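Local coordinates for uncharacterized DUF364 family protein (Pyrococcus horikoshii, PDB 3NPG) that is of unknown function but belongs to the DUF364 family of putative heavy-metal chelation proteins, at residues Ile119-Asn124 with Tyr136-Phe141; Gly167-Ala172 with Val194-Thr199; Val24-Gly29 with Arg82-Ala87. All coordinates share one frame; numbering follows the deposited sequence.

Contact 1: residues Ile119-Asn124 with Tyr136-Phe141; sequences IAIIGN and YEVYVF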
loop_
_atom_site.group_PDB
_atom_site.type_symbol
_atom_site.label_atom_id
_atom_site.label_comp_id
_atom_site.label_asym_id
_atom_site.label_seq_id
_atom_site.Cartn_x
_atom_site.Cartn_y
_atom_site.Cartn_z
ATOM N N ILE A 119 19.812 19.341 3.725
ATOM C CA ILE A 119 18.409 19.631 3.456
ATOM C C ILE A 119 17.542 18.394 3.693
ATOM O O ILE A 119 17.888 17.304 3.235
ATOM C CB ILE A 119 18.223 20.190 1.996
ATOM C CG1 ILE A 119 19.077 21.456 1.759
ATOM C CG2 ILE A 119 16.749 20.461 1.691
ATOM C CD1 ILE A 119 19.101 21.930 0.348
ATOM N N ALA A 120 16.399 18.568 4.378
ATOM C CA ALA A 120 15.423 17.498 4.552
ATOM C C ALA A 120 14.223 17.778 3.670
ATOM O O ALA A 120 13.581 18.819 3.821
ATOM C CB ALA A 120 14.993 17.402 6.007
ATOM N N ILE A 121 13.962 16.894 2.687
ATOM C CA ILE A 121 12.834 17.056 1.774
ATOM C C ILE A 121 11.704 16.099 2.145
ATOM O O ILE A 121 11.853 14.882 2.014
ATOM C CB ILE A 121 13.274 16.929 0.278
ATOM C CG1 ILE A 121 14.248 18.067 -0.109
ATOM C CG2 ILE A 121 12.053 16.903 -0.657
ATOM C CD1 ILE A 121 14.743 18.025 -1.589
ATOM N N ILE A 122 10.595 16.645 2.672
ATOM C CA ILE A 122 9.424 15.853 3.053
ATOM C C ILE A 122 8.424 15.847 1.899
ATOM O O ILE A 122 7.918 16.902 1.504
ATOM C CB ILE A 122 8.810 16.366 4.384
ATOM C CG1 ILE A 122 9.848 16.287 5.528
ATOM C CG2 ILE A 122 7.542 15.593 4.741
ATOM C CD1 ILE A 122 9.858 17.466 6.423
ATOM N N GLY A 123 8.232 14.679 1.309
ATOM C CA GLY A 123 7.432 14.522 0.106
ATOM C C GLY A 123 8.320 14.466 -1.117
ATOM O O GLY A 123 9.070 15.409 -1.380
ATOM N N ASN A 124 8.314 13.326 -1.824
ATOM C CA ASN A 124 9.182 13.126 -2.979
ATOM C C ASN A 124 8.779 14.012 -4.163
ATOM O O ASN A 124 7.770 13.752 -4.833
ATOM C CB ASN A 124 9.228 11.650 -3.383
ATOM C CG ASN A 124 10.337 11.310 -4.361
ATOM O OD1 ASN A 124 11.318 12.040 -4.514
ATOM N ND2 ASN A 124 10.221 10.168 -5.004
ATOM N N TYR A 136 23.801 19.891 -2.558
ATOM C CA TYR A 136 23.605 19.798 -1.104
ATOM C C TYR A 136 23.455 18.344 -0.634
ATOM O O TYR A 136 23.188 17.454 -1.441
ATOM C CB TYR A 136 22.369 20.612 -0.674
ATOM C CG TYR A 136 22.389 22.059 -1.121
ATOM C CD1 TYR A 136 22.988 23.041 -0.341
ATOM C CD2 TYR A 136 21.732 22.461 -2.282
ATOM C CE1 TYR A 136 22.988 24.377 -0.734
ATOM C CE2 TYR A 136 21.727 23.793 -2.686
ATOM C CZ TYR A 136 22.361 24.749 -1.911
ATOM O OH TYR A 136 22.356 26.068 -2.300
ATOM N N GLU A 137 23.592 18.116 0.686
ATOM C CA GLU A 137 23.363 16.805 1.293
ATOM C C GLU A 137 21.858 16.670 1.554
ATOM O O GLU A 137 21.316 17.363 2.417
ATOM C CB GLU A 137 24.165 16.681 2.603
ATOM C CG GLU A 137 24.205 15.280 3.184
ATOM C CD GLU A 137 25.028 15.157 4.456
ATOM O OE1 GLU A 137 26.158 15.702 4.494
ATOM O OE2 GLU A 137 24.544 14.514 5.414
ATOM N N VAL A 138 21.168 15.873 0.731
ATOM C CA VAL A 138 19.708 15.794 0.765
ATOM C C VAL A 138 19.192 14.490 1.406
ATOM O O VAL A 138 19.753 13.416 1.170
ATOM C CB VAL A 138 19.102 16.032 -0.654
ATOM C CG1 VAL A 138 17.587 15.912 -0.636
ATOM C CG2 VAL A 138 19.526 17.391 -1.209
ATOM N N TYR A 139 18.111 14.599 2.218
ATOM C CA TYR A 139 17.425 13.458 2.832
ATOM C C TYR A 139 15.951 13.521 2.460
ATOM O O TYR A 139 15.241 14.422 2.918
ATOM C CB TYR A 139 17.591 13.476 4.368
ATOM C CG TYR A 139 19.011 13.232 4.828
ATOM C CD1 TYR A 139 19.913 14.286 4.969
ATOM C CD2 TYR A 139 19.448 11.955 5.151
ATOM C CE1 TYR A 139 21.225 14.065 5.382
ATOM C CE2 TYR A 139 20.756 11.722 5.574
ATOM C CZ TYR A 139 21.643 12.781 5.686
ATOM O OH TYR A 139 22.934 12.555 6.103
ATOM N N VAL A 140 15.501 12.622 1.559
ATOM C CA VAL A 140 14.111 12.625 1.074
ATOM C C VAL A 140 13.249 11.641 1.869
ATOM O O VAL A 140 13.636 10.486 2.041
ATOM C CB VAL A 140 14.023 12.367 -0.464
ATOM C CG1 VAL A 140 12.615 12.646 -0.984
ATOM C CG2 VAL A 140 15.043 13.207 -1.218
ATOM N N PHE A 141 12.081 12.103 2.354
ATOM C CA PHE A 141 11.157 11.267 3.126
ATOM C C PHE A 141 9.819 11.165 2.424
ATOM O O PHE A 141 9.207 12.189 2.118
ATOM C CB PHE A 141 10.972 11.827 4.548
ATOM C CG PHE A 141 12.263 12.058 5.291
ATOM C CD1 PHE A 141 12.874 11.026 5.997
ATOM C CD2 PHE A 141 12.868 13.311 5.297
ATOM C CE1 PHE A 141 14.074 11.238 6.677
ATOM C CE2 PHE A 141 14.071 13.519 5.972
ATOM C CZ PHE A 141 14.666 12.482 6.660
#
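Ile121 O is gripped twice from the neighbouring strand: Phe141 N donates a nearly straight hydrogen bond to it (2.8 Å), and the CA-H of Val140 adds a CA-H...O contact from Val140 CA to Ile121 O (3.3 Å). Ile119 O repeats the pattern with Tyr139 N and Val138 CA. In the other direction, Ile119 N, Ile121 N and Gly123 N donate to Glu137 O, Tyr139 O and Phe141 O. These five bonds pair Ile119-Ile122 in parallel with Val138-Phe141, the ladder of a beta-alpha-beta unit in a Rossmann-like sheet. Ile121 N, unlike the other donors, reaches its acceptor Tyr139 O from 28° outside the carbonyl plane.

On the face carrying Ile119, Ile121, Val138 and Val140, aliphatic side chains meet: Ile121 CD1 leans obliquely against Val138 CG1 (3.7 Å), while Ile119, its CG1 anti to the carbonyl carbon (chi1 -57°) and its chain then extended, brings CD1 at a slant to the Tyr136 ring for an off-centre CH-pi contact (4.0 Å from CD1 to the ring centroid). The face of Ala120, Ile122, Tyr139 and Phe141 meets differently, with Ala120 CB lying in the plane of the Phe141 ring at its edge, 4.0 Å from CE2. Earlier in strand 137-141, Tyr139 OH bonds to Glu137 OE2 (2.6 Å) on the anti side of the carboxylate. At Gly123, positive phi takes the chain out of the strand.

Strand 167-171 pairs with the far edge of 118-122. Helix 126-132 packs on Ile121, Val138 and Val140 through Val129 and Leu132; helix 107-112 meets Ile119 and Tyr136, and helix 158-161 rests on the opposite face against Ile122, Tyr139 and Phe141.

Contact 2: residues Gly167-Ala172 with Val194-Thr199; sequences GIIASA and VITGPT. With ACT (acetate ion), chain E.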
loop_
_atom_site.group_PDB
_atom_site.type_symbol
_atom_site.label_atom_id
_atom_site.label_comp_id
_atom_site.label_asym_id
_atom_site.label_seq_id
_atom_site.Cartn_x
_atom_site.Cartn_y
_atom_site.Cartn_z
ATOM N N GLY A 167 18.064 23.151 6.461
ATOM C CA GLY A 167 16.932 23.559 5.639
ATOM C C GLY A 167 15.898 22.467 5.485
ATOM O O GLY A 167 16.243 21.282 5.448
ATOM N N ILE A 168 14.611 22.853 5.417
ATOM C CA ILE A 168 13.505 21.902 5.257
ATOM C C ILE A 168 12.573 22.330 4.128
ATOM O O ILE A 168 12.083 23.464 4.129
ATOM C CB ILE A 168 12.730 21.704 6.600
ATOM C CG1 ILE A 168 13.627 21.046 7.667
ATOM C CG2 ILE A 168 11.438 20.890 6.384
ATOM C CD1 ILE A 168 13.136 21.194 9.036
ATOM N N ILE A 169 12.323 21.420 3.161
ATOM C CA ILE A 169 11.343 21.648 2.096
ATOM C C ILE A 169 10.238 20.621 2.254
ATOM O O ILE A 169 10.405 19.465 1.847
ATOM C CB ILE A 169 11.987 21.625 0.671
ATOM C CG1 ILE A 169 13.131 22.648 0.558
ATOM C CG2 ILE A 169 10.931 21.860 -0.413
ATOM C CD1 ILE A 169 13.865 22.574 -0.717
ATOM N N ALA A 170 9.163 20.996 2.980
ATOM C CA ALA A 170 8.061 20.084 3.285
ATOM C C ALA A 170 6.895 20.305 2.361
ATOM O O ALA A 170 6.426 21.440 2.217
ATOM C CB ALA A 170 7.619 20.258 4.733
ATOM N N SER A 171 6.411 19.219 1.718
ATOM C CA SER A 171 5.236 19.278 0.858
ATOM C C SER A 171 4.073 19.836 1.655
ATOM O O SER A 171 3.864 19.432 2.803
ATOM C CB SER A 171 4.888 17.889 0.334
ATOM O OG SER A 171 3.712 17.913 -0.460
ATOM N N ALA A 172 3.338 20.798 1.071
ATOM C CA ALA A 172 2.220 21.457 1.737
ATOM C C ALA A 172 1.123 20.466 2.182
ATOM O O ALA A 172 0.241 20.835 2.963
ATOM C CB ALA A 172 1.639 22.525 0.835
ATOM N N VAL A 194 10.498 25.729 4.249
ATOM C CA VAL A 194 9.614 26.071 3.132
ATOM C C VAL A 194 8.473 25.058 3.005
ATOM O O VAL A 194 8.724 23.860 2.854
ATOM C CB VAL A 194 10.406 26.198 1.797
ATOM C CG1 VAL A 194 9.520 26.740 0.685
ATOM C CG2 VAL A 194 11.643 27.068 1.973
ATOM N N ILE A 195 7.223 25.539 3.054
ATOM C CA ILE A 195 6.041 24.695 2.845
ATOM C C ILE A 195 5.584 24.879 1.392
ATOM O O ILE A 195 5.090 25.950 1.033
ATOM C CB ILE A 195 4.916 25.026 3.883
ATOM C CG1 ILE A 195 5.457 25.011 5.350
ATOM C CG2 ILE A 195 3.709 24.102 3.719
ATOM C CD1 ILE A 195 6.179 23.685 5.802
ATOM N N THR A 196 5.890 23.893 0.530
ATOM C CA THR A 196 5.672 24.019 -0.911
ATOM C C THR A 196 4.515 23.178 -1.442
ATOM O O THR A 196 4.337 22.030 -1.034
ATOM C CB THR A 196 6.985 23.772 -1.682
ATOM O OG1 THR A 196 6.777 24.066 -3.065
ATOM C CG2 THR A 196 7.501 22.344 -1.524
ATOM N N GLY A 197 3.786 23.740 -2.406
ATOM C CA GLY A 197 2.682 23.055 -3.067
ATOM C C GLY A 197 1.385 23.837 -3.076
ATOM O O GLY A 197 1.194 24.749 -2.264
ATOM N N PRO A 198 0.420 23.441 -3.947
ATOM C CA PRO A 198 -0.880 24.156 -3.989
ATOM C C PRO A 198 -1.656 24.152 -2.658
ATOM O O PRO A 198 -2.492 25.023 -2.451
ATOM C CB PRO A 198 -1.654 23.424 -5.096
ATOM C CG PRO A 198 -0.612 22.784 -5.935
ATOM C CD PRO A 198 0.503 22.407 -4.997
ATOM N N THR A 199 -1.373 23.184 -1.752
ATOM C CA THR A 199 -2.041 23.135 -0.437
ATOM C C THR A 199 -1.521 24.282 0.495
ATOM O O THR A 199 -2.156 24.599 1.510
ATOM C CB THR A 199 -1.900 21.722 0.196
ATOM O OG1 THR A 199 -2.174 20.724 -0.795
ATOM C CG2 THR A 199 -2.816 21.522 1.395
HETATM C C ACT E . 0.676 19.855 -2.245
HETATM O O ACT E . 0.617 20.063 -1.075
HETATM O OXT ACT E . -0.314 19.952 -2.882
HETATM C CH3 ACT E . 1.997 19.451 -2.898
#
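Strands 167-171 and 194-196 run parallel, 26° apart in direction and 4.8 Å between axes, as adjacent members of the Rossmann-like sheet. Val194 N bonds to Ile168 O, Ala170 N to Val194 O and Thr196 N to Ala170 O; beyond them Ala172 N reaches Thr196 O from well above the carbonyl plane, 40° out of it.

Ala170 CB meets Ile195 CD1 on one face (3.9 Å). Thr196 has OG1 anti to the backbone N (chi1 -173°), which puts CG2 between N and the carbonyl carbon, against Ile169 CG2 (3.6 Å). Ile195 CG2 touches Ala172 CA just beyond strand 167-171, and Thr199 CG2 lies beside Ala172 O (3.5 Å).

An acetate, probably from the crystallisation liquor, sits at these C-terminal strand ends. Thr199 OG1 is 2.9 Å from both acetate oxygens, O and OXT, and is also bonded by Met49 N; Tyr32 OH holds the acetate too. With valine at Thr199, Met49 N would probably lose its acceptor and the acetate one of its anchors. The acetate CH3 lies 3.7 Å from Gly197 CA, where any CB would collide with it.

Contact 3: residues Val24-Gly29 with Arg82-Ala87; sequences VDFSFG and RTLGVA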
loop_
_atom_site.group_PDB
_atom_site.type_symbol
_atom_site.label_atom_id
_atom_site.label_comp_id
_atom_site.label_asym_id
_atom_site.label_seq_id
_atom_site.Cartn_x
_atom_site.Cartn_y
_atom_site.Cartn_z
ATOM N N VAL A 24 -19.563 28.670 -2.922
ATOM C CA VAL A 24 -20.191 28.548 -4.246
ATOM C C VAL A 24 -20.299 27.071 -4.634
ATOM O O VAL A 24 -21.395 26.579 -4.892
ATOM C CB VAL A 24 -19.426 29.370 -5.322
ATOM C CG1 VAL A 24 -20.002 29.121 -6.712
ATOM C CG2 VAL A 24 -19.440 30.856 -4.989
ATOM N N ASP A 25 -19.151 26.369 -4.673
ATOM C CA ASP A 25 -19.086 24.951 -5.019
ATOM C C ASP A 25 -17.873 24.304 -4.331
ATOM O O ASP A 25 -16.990 25.011 -3.837
ATOM C CB ASP A 25 -19.002 24.769 -6.559
ATOM C CG ASP A 25 -19.533 23.427 -7.066
ATOM O OD1 ASP A 25 -20.117 22.671 -6.255
ATOM O OD2 ASP A 25 -19.404 23.159 -8.282
ATOM N N PHE A 26 -17.848 22.959 -4.270
ATOM C CA PHE A 26 -16.751 22.200 -3.656
ATOM C C PHE A 26 -16.716 20.782 -4.223
ATOM O O PHE A 26 -17.676 20.354 -4.872
ATOM C CB PHE A 26 -16.909 22.158 -2.121
ATOM C CG PHE A 26 -18.152 21.439 -1.651
ATOM C CD1 PHE A 26 -19.369 22.104 -1.561
ATOM C CD2 PHE A 26 -18.107 20.097 -1.295
ATOM C CE1 PHE A 26 -20.522 21.433 -1.157
ATOM C CE2 PHE A 26 -19.260 19.431 -0.878
ATOM C CZ PHE A 26 -20.461 20.102 -0.812
ATOM N N SER A 27 -15.621 20.038 -3.954
ATOM C CA SER A 27 -15.487 18.651 -4.397
ATOM C C SER A 27 -14.297 17.975 -3.733
ATOM O O SER A 27 -13.166 18.441 -3.877
ATOM C CB SER A 27 -15.344 18.579 -5.919
ATOM O OG SER A 27 -15.199 17.242 -6.367
ATOM N N PHE A 28 -14.544 16.854 -3.023
ATOM C CA PHE A 28 -13.473 16.021 -2.489
ATOM C C PHE A 28 -13.016 15.086 -3.621
ATOM O O PHE A 28 -13.567 14.000 -3.790
ATOM C CB PHE A 28 -13.965 15.216 -1.260
ATOM C CG PHE A 28 -12.916 14.316 -0.640
ATOM C CD1 PHE A 28 -11.892 14.845 0.135
ATOM C CD2 PHE A 28 -12.981 12.937 -0.791
ATOM C CE1 PHE A 28 -10.924 14.017 0.702
ATOM C CE2 PHE A 28 -12.017 12.111 -0.221
ATOM C CZ PHE A 28 -10.996 12.654 0.523
ATOM N N GLY A 29 -12.146 15.597 -4.484
ATOM C CA GLY A 29 -11.735 14.880 -5.683
ATOM C C GLY A 29 -10.245 14.723 -5.853
ATOM O O GLY A 29 -9.469 15.163 -5.006
ATOM N N ARG A 82 -10.958 17.147 7.034
ATOM C CA ARG A 82 -9.746 17.982 7.117
ATOM C C ARG A 82 -9.399 18.578 5.760
ATOM O O ARG A 82 -9.121 19.778 5.667
ATOM C CB ARG A 82 -8.546 17.167 7.626
ATOM C CG ARG A 82 -8.477 17.030 9.122
ATOM C CD ARG A 82 -7.039 16.859 9.613
ATOM N NE ARG A 82 -6.369 15.694 9.016
ATOM C CZ ARG A 82 -6.494 14.446 9.471
ATOM N NH1 ARG A 82 -7.300 14.182 10.491
ATOM N NH2 ARG A 82 -5.837 13.452 8.887
ATOM N N THR A 83 -9.339 17.721 4.705
ATOM C CA THR A 83 -8.979 18.152 3.349
ATOM C C THR A 83 -9.947 19.223 2.824
ATOM O O THR A 83 -9.498 20.251 2.315
ATOM C CB THR A 83 -8.853 16.940 2.411
ATOM O OG1 THR A 83 -8.119 15.907 3.079
ATOM C CG2 THR A 83 -8.173 17.294 1.101
ATOM N N LEU A 84 -11.276 19.022 3.029
ATOM C CA LEU A 84 -12.295 20.014 2.635
ATOM C C LEU A 84 -12.149 21.312 3.455
ATOM O O LEU A 84 -12.382 22.406 2.930
ATOM C CB LEU A 84 -13.712 19.435 2.796
ATOM C CG LEU A 84 -14.203 18.533 1.655
ATOM C CD1 LEU A 84 -15.319 17.614 2.126
ATOM C CD2 LEU A 84 -14.665 19.357 0.455
ATOM N N GLY A 85 -11.729 21.169 4.722
ATOM C CA GLY A 85 -11.491 22.298 5.617
ATOM C C GLY A 85 -10.275 23.121 5.230
ATOM O O GLY A 85 -10.343 24.351 5.196
ATOM N N VAL A 86 -9.152 22.441 4.931
ATOM C CA VAL A 86 -7.916 23.099 4.479
ATOM C C VAL A 86 -8.134 23.778 3.108
ATOM O O VAL A 86 -7.712 24.919 2.919
ATOM C CB VAL A 86 -6.717 22.112 4.460
ATOM C CG1 VAL A 86 -5.501 22.727 3.777
ATOM C CG2 VAL A 86 -6.368 21.652 5.874
ATOM N N ALA A 87 -8.865 23.103 2.182
ATOM C CA ALA A 87 -9.208 23.684 0.872
ATOM C C ALA A 87 -10.057 24.946 1.047
ATOM O O ALA A 87 -9.888 25.906 0.300
ATOM C CB ALA A 87 -9.952 22.667 0.021
#
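Leu84 and Thr83 of helix 79-96 meet Phe26 of strand 22-27 and Phe28 just past it through purely apolar contacts. Leu84 supplies both methyls: CD2 approaches Phe26 CD2 obliquely (3.9 Å), and CD1 faces Phe28 CB at 4.4 Å. Phe26 reaches Leu84 CD2 with its own CG between the backbone N and the carbonyl carbon (chi1 63°), which sets CD2 of the ring against that methyl.

Thr83 makes the ring-edge contact. Its CB lies in the plane of the Phe28 ring, 4.0 Å from CE1, and the two side chains meet at about a right angle. Its hydroxyl turns elsewhere, OG1 bonding to Ile79 O one helical turn back.

In the backbone, Phe28 centres an inverse gamma turn closed by a weak bond from Gly29 N to Ser27 O.

Strand 22-27 is an outer strand, within this chain, of the three-stranded antiparallel sheet, and the helix also packs on strand 43-49 through Ala48 against Thr83. Phe70 of this chain, on helix 67-72, stacks edge-to-face with Phe26. A second subunit adjoins the site: Ser27 OG is hydrogen-bonded to Ser27 OG of the second subunit, and Leu232 of that subunit packs on Leu84.

Along the chain contact 3 comes first, then contact 1, then contact 2, none nested in another. Contacts 1 and 2 share the mixed Rossmann-like sheet, their centres about 11 Å apart: strands 118-122 and 167-171 are neighbours, joined by a probable hydrogen bond between Ile122 O and Ser171 N (2.8 Å), so four strands run in the order 137-141, 118-122, 167-171, 192-196. Contact 3 belongs to the separate antiparallel sheet and helix 79-96. Its centre is about 29 Å from that of contact 1, on the opposite side of the chain's centre. Contact 2 lies between, about 20 Å from contact 3 between centres, and Thr199 CG2 touches Val86 CG1 (3.8 Å), placing its acetate site where the two parts meet.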